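Local coordinates for uncharacterized protein (Bacteroides eggerthii DSM 20697, PDB 4ECO), which is of unknown function but, as a leucine-rich repeat protein, probably binds other proteins, at residues L459-P473 against L490-S504. Residues are numbered along the deposited sequence; the frame is centred on the assembly and turned at random.
Sequences LSSINLMGNMLTEIP and LTSIDLRFNKLTKLS
Asn498 lies alongside Leu469, with Leu464 O and Leu469 N both near the plane of its amide. Its OD1 accepts from Leu469 N (2.9 Å) on a lone pair, while its ND2 gives one bond to Leu464 O (3.1 Å) and another to Leu495 O of its own turn. CG, anti to the carbonyl carbon (chi1 -87°), directs the amide toward these partners. Asparagine suits the place because one flat group both donates and accepts. Asn467 holds the equivalent position one coil earlier: its ND2 meets the other face of the Leu464 carbonyl, and it bonds in turn to Leu440 and Ile445, as Asn523 does to Leu495 and Leu500. This is the asparagine ladder of leucine-rich repeats.

Before the ladder, strands 461-463 and 492-494 run parallel, joined by bonds such as Asp494 N to Ile462 O (3.0 Å). Inside the coil, Leu495 CD2 touches Leu464 CB and, crossing at about a right angle, Leu469 CD1 (3.8 Å); Ile472 CD1 packs on Leu500 CD2 (3.9 Å). Branched aliphatic chains suit this buried interior.

On the side of the strands away from Ile462 and Ile493, Asp494 OD1 takes Arg496 NE on its syn lone pair (2.8 Å). In the turn beyond, selenomethionine Met465 lays CG over one guanidinium face, toward its rim, 3.4 Å above the plane. Anti to the backbone N (chi1 170°), this CG also meets the Phe497 ring edge; bends at chi2 and chi3 carry CE to Arg496 NH2. Buried amides thus satisfy backbone groups that the turning chain cannot pair for itself, and polar bonding and apolar packing together hold successive coils in register.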
# COMPACT_ATOMS: atom_id res chain seq x y z
N LEU A 459 -4.05 10.29 19.31
CA LEU A 459 -4.27 10.98 18.04
C LEU A 459 -3.67 12.38 18.00
O LEU A 459 -4.05 13.25 18.78
CB LEU A 459 -5.77 11.06 17.74
CG LEU A 459 -6.45 9.75 17.43
CD1 LEU A 459 -7.94 9.90 17.53
CD2 LEU A 459 -6.02 9.21 16.09
N SER A 460 -2.77 12.60 17.05
CA SER A 460 -2.18 13.90 16.79
C SER A 460 -2.90 14.58 15.59
O SER A 460 -2.83 15.80 15.43
CB SER A 460 -0.66 13.79 16.56
OG SER A 460 -0.29 12.88 15.54
N SER A 461 -3.60 13.79 14.75
CA SER A 461 -4.33 14.30 13.59
C SER A 461 -5.56 13.44 13.27
O SER A 461 -5.51 12.21 13.40
CB SER A 461 -3.44 14.38 12.36
OG SER A 461 -3.01 13.10 11.95
N ILE A 462 -6.64 14.11 12.85
CA ILE A 462 -7.89 13.47 12.48
C ILE A 462 -8.42 14.08 11.17
O ILE A 462 -8.42 15.30 10.98
CB ILE A 462 -8.93 13.55 13.62
CG1 ILE A 462 -10.16 12.66 13.34
CG2 ILE A 462 -9.31 15.00 13.99
CD1 ILE A 462 -11.02 12.35 14.55
N ASN A 463 -8.91 13.22 10.27
CA ASN A 463 -9.49 13.69 9.03
C ASN A 463 -10.93 13.31 9.03
O ASN A 463 -11.25 12.13 9.03
CB ASN A 463 -8.76 13.10 7.83
CG ASN A 463 -8.96 13.90 6.58
OD1 ASN A 463 -9.97 14.63 6.38
ND2 ASN A 463 -7.99 13.75 5.71
N LEU A 464 -11.81 14.29 9.12
CA LEU A 464 -13.26 14.06 9.16
C LEU A 464 -13.92 14.74 7.96
O LEU A 464 -15.13 14.91 7.93
CB LEU A 464 -13.83 14.56 10.48
CG LEU A 464 -13.73 13.56 11.61
CD1 LEU A 464 -13.86 14.24 12.95
CD2 LEU A 464 -14.77 12.47 11.45
N MSE A 465 -13.09 15.09 6.95
CA MSE A 465 -13.56 15.75 5.74
C MSE A 465 -14.58 14.86 5.00
O MSE A 465 -14.38 13.64 4.87
CB MSE A 465 -12.36 16.11 4.81
CG MSE A 465 -12.77 16.58 3.38
SE MSE A 465 -13.09 15.10 2.08
CE MSE A 465 -11.23 14.70 1.74
N GLY A 466 -15.60 15.50 4.44
CA GLY A 466 -16.59 14.80 3.63
C GLY A 466 -17.48 13.90 4.45
O GLY A 466 -17.54 12.70 4.20
N ASN A 467 -18.16 14.48 5.44
CA ASN A 467 -19.07 13.76 6.30
C ASN A 467 -20.38 14.54 6.47
O ASN A 467 -20.69 15.38 5.62
CB ASN A 467 -18.39 13.43 7.63
CG ASN A 467 -17.58 12.19 7.49
OD1 ASN A 467 -18.12 11.11 7.29
ND2 ASN A 467 -16.28 12.30 7.53
N MSE A 468 -21.13 14.27 7.54
CA MSE A 468 -22.47 14.82 7.78
C MSE A 468 -22.57 15.66 9.03
O MSE A 468 -23.69 15.94 9.48
CB MSE A 468 -23.48 13.66 7.91
CG MSE A 468 -23.55 12.76 6.69
SE MSE A 468 -24.07 13.79 5.12
CE MSE A 468 -23.13 12.55 3.71
N LEU A 469 -21.43 16.07 9.59
CA LEU A 469 -21.41 16.87 10.81
C LEU A 469 -22.08 18.23 10.58
O LEU A 469 -21.92 18.83 9.51
CB LEU A 469 -19.97 17.05 11.32
CG LEU A 469 -19.26 15.74 11.68
CD1 LEU A 469 -17.76 15.90 11.60
CD2 LEU A 469 -19.71 15.18 13.03
N THR A 470 -22.91 18.66 11.54
CA THR A 470 -23.64 19.93 11.53
C THR A 470 -23.15 20.81 12.68
O THR A 470 -23.25 22.04 12.61
CB THR A 470 -25.15 19.72 11.57
OG1 THR A 470 -25.46 18.75 12.58
CG2 THR A 470 -25.70 19.26 10.24
N GLU A 471 -22.61 20.17 13.74
CA GLU A 471 -22.02 20.86 14.88
C GLU A 471 -21.22 19.89 15.77
O GLU A 471 -21.55 18.70 15.85
CB GLU A 471 -23.05 21.64 15.72
CG GLU A 471 -24.14 20.82 16.37
CD GLU A 471 -25.15 21.66 17.11
OE1 GLU A 471 -24.75 22.43 18.01
OE2 GLU A 471 -26.36 21.52 16.79
N ILE A 472 -20.12 20.41 16.38
CA ILE A 472 -19.26 19.72 17.34
C ILE A 472 -19.61 20.38 18.68
O ILE A 472 -19.03 21.43 19.03
CB ILE A 472 -17.72 19.72 17.00
CG1 ILE A 472 -17.38 19.68 15.48
CG2 ILE A 472 -16.98 18.69 17.83
CD1 ILE A 472 -17.53 18.41 14.75
N PRO A 473 -20.64 19.85 19.38
CA PRO A 473 -21.12 20.51 20.61
C PRO A 473 -20.17 20.41 21.81
O PRO A 473 -19.12 19.76 21.77
CB PRO A 473 -22.42 19.77 20.90
CG PRO A 473 -22.23 18.43 20.31
CD PRO A 473 -21.45 18.66 19.07
N LEU A 490 -3.56 16.36 19.95
CA LEU A 490 -4.26 16.70 18.70
C LEU A 490 -3.79 18.05 18.15
O LEU A 490 -4.13 19.10 18.70
CB LEU A 490 -5.79 16.71 18.92
CG LEU A 490 -6.66 16.73 17.66
CD1 LEU A 490 -6.51 15.42 16.87
CD2 LEU A 490 -8.10 16.96 18.02
N THR A 491 -3.02 18.00 17.06
CA THR A 491 -2.46 19.19 16.42
C THR A 491 -3.05 19.45 15.00
O THR A 491 -2.85 20.55 14.48
CB THR A 491 -0.92 19.10 16.37
OG1 THR A 491 -0.54 17.95 15.61
CG2 THR A 491 -0.29 19.05 17.78
N SER A 492 -3.79 18.49 14.40
CA SER A 492 -4.38 18.68 13.06
C SER A 492 -5.82 18.19 13.02
O SER A 492 -6.10 17.06 13.42
CB SER A 492 -3.56 17.99 11.97
OG SER A 492 -2.24 18.51 11.88
N ILE A 493 -6.75 19.05 12.57
CA ILE A 493 -8.16 18.73 12.44
C ILE A 493 -8.67 19.16 11.05
O ILE A 493 -8.69 20.35 10.74
CB ILE A 493 -9.02 19.36 13.57
CG1 ILE A 493 -8.38 19.17 14.99
CG2 ILE A 493 -10.44 18.81 13.52
CD1 ILE A 493 -9.13 19.86 16.14
N ASP A 494 -9.05 18.17 10.21
CA ASP A 494 -9.62 18.39 8.89
C ASP A 494 -11.10 18.13 8.95
O ASP A 494 -11.53 17.01 9.23
CB ASP A 494 -8.97 17.52 7.82
CG ASP A 494 -9.01 18.11 6.43
OD1 ASP A 494 -9.90 18.94 6.16
OD2 ASP A 494 -8.16 17.71 5.59
N LEU A 495 -11.89 19.20 8.79
CA LEU A 495 -13.35 19.14 8.85
C LEU A 495 -13.99 19.70 7.58
O LEU A 495 -15.19 20.02 7.59
CB LEU A 495 -13.86 19.89 10.10
CG LEU A 495 -13.63 19.19 11.44
CD1 LEU A 495 -13.62 20.18 12.56
CD2 LEU A 495 -14.62 18.05 11.65
N ARG A 496 -13.22 19.77 6.47
CA ARG A 496 -13.74 20.25 5.20
C ARG A 496 -14.94 19.43 4.74
O ARG A 496 -15.07 18.25 5.10
CB ARG A 496 -12.68 20.20 4.09
CG ARG A 496 -11.50 21.17 4.18
CD ARG A 496 -10.45 20.75 3.17
NE ARG A 496 -10.02 19.37 3.43
CZ ARG A 496 -9.55 18.52 2.53
NH1 ARG A 496 -9.40 18.90 1.27
NH2 ARG A 496 -9.20 17.30 2.89
N PHE A 497 -15.79 20.04 3.92
CA PHE A 497 -16.94 19.38 3.30
C PHE A 497 -17.82 18.70 4.31
O PHE A 497 -17.97 17.48 4.29
CB PHE A 497 -16.51 18.37 2.23
CG PHE A 497 -15.73 19.03 1.13
CD1 PHE A 497 -16.39 19.73 0.13
CD2 PHE A 497 -14.34 19.02 1.14
CE1 PHE A 497 -15.67 20.38 -0.87
CE2 PHE A 497 -13.62 19.67 0.14
CZ PHE A 497 -14.29 20.35 -0.85
N ASN A 498 -18.40 19.52 5.17
CA ASN A 498 -19.40 19.12 6.14
C ASN A 498 -20.49 20.18 6.07
O ASN A 498 -20.53 20.95 5.10
CB ASN A 498 -18.80 18.92 7.54
CG ASN A 498 -18.26 17.54 7.78
OD1 ASN A 498 -18.98 16.64 8.16
ND2 ASN A 498 -16.98 17.35 7.57
N LYS A 499 -21.37 20.23 7.06
CA LYS A 499 -22.43 21.22 7.06
C LYS A 499 -22.42 21.91 8.42
O LYS A 499 -23.48 22.22 8.97
CB LYS A 499 -23.77 20.53 6.72
CG LYS A 499 -23.90 20.14 5.25
CD LYS A 499 -25.05 19.20 5.01
CE LYS A 499 -25.25 18.90 3.55
NZ LYS A 499 -26.38 17.94 3.33
N LEU A 500 -21.19 22.16 8.94
CA LEU A 500 -20.94 22.74 10.26
C LEU A 500 -21.35 24.20 10.36
O LEU A 500 -20.96 25.01 9.53
CB LEU A 500 -19.46 22.62 10.64
CG LEU A 500 -18.91 21.22 10.95
CD1 LEU A 500 -17.40 21.23 10.98
CD2 LEU A 500 -19.41 20.72 12.29
N THR A 501 -22.10 24.53 11.42
CA THR A 501 -22.54 25.90 11.77
C THR A 501 -21.99 26.32 13.11
O THR A 501 -21.93 27.54 13.39
CB THR A 501 -24.07 26.02 11.80
OG1 THR A 501 -24.59 24.96 12.59
CG2 THR A 501 -24.70 26.01 10.41
N LYS A 502 -21.56 25.34 13.94
CA LYS A 502 -21.05 25.61 15.27
C LYS A 502 -19.97 24.67 15.74
O LYS A 502 -19.99 23.48 15.44
CB LYS A 502 -22.19 25.53 16.31
CG LYS A 502 -22.58 26.85 16.95
CD LYS A 502 -23.96 26.77 17.61
CE LYS A 502 -25.12 26.68 16.62
NZ LYS A 502 -26.44 26.53 17.30
N LEU A 503 -19.08 25.22 16.56
CA LEU A 503 -18.07 24.46 17.27
C LEU A 503 -18.42 24.59 18.78
O LEU A 503 -19.62 24.65 19.11
CB LEU A 503 -16.63 24.89 16.92
CG LEU A 503 -16.16 24.68 15.45
CD1 LEU A 503 -14.69 24.95 15.34
CD2 LEU A 503 -16.44 23.26 14.93
N SER A 504 -17.42 24.59 19.68
CA SER A 504 -17.58 24.67 21.14
C SER A 504 -16.29 25.15 21.74
O SER A 504 -15.30 25.29 21.01
CB SER A 504 -17.96 23.32 21.74
OG SER A 504 -17.05 22.30 21.35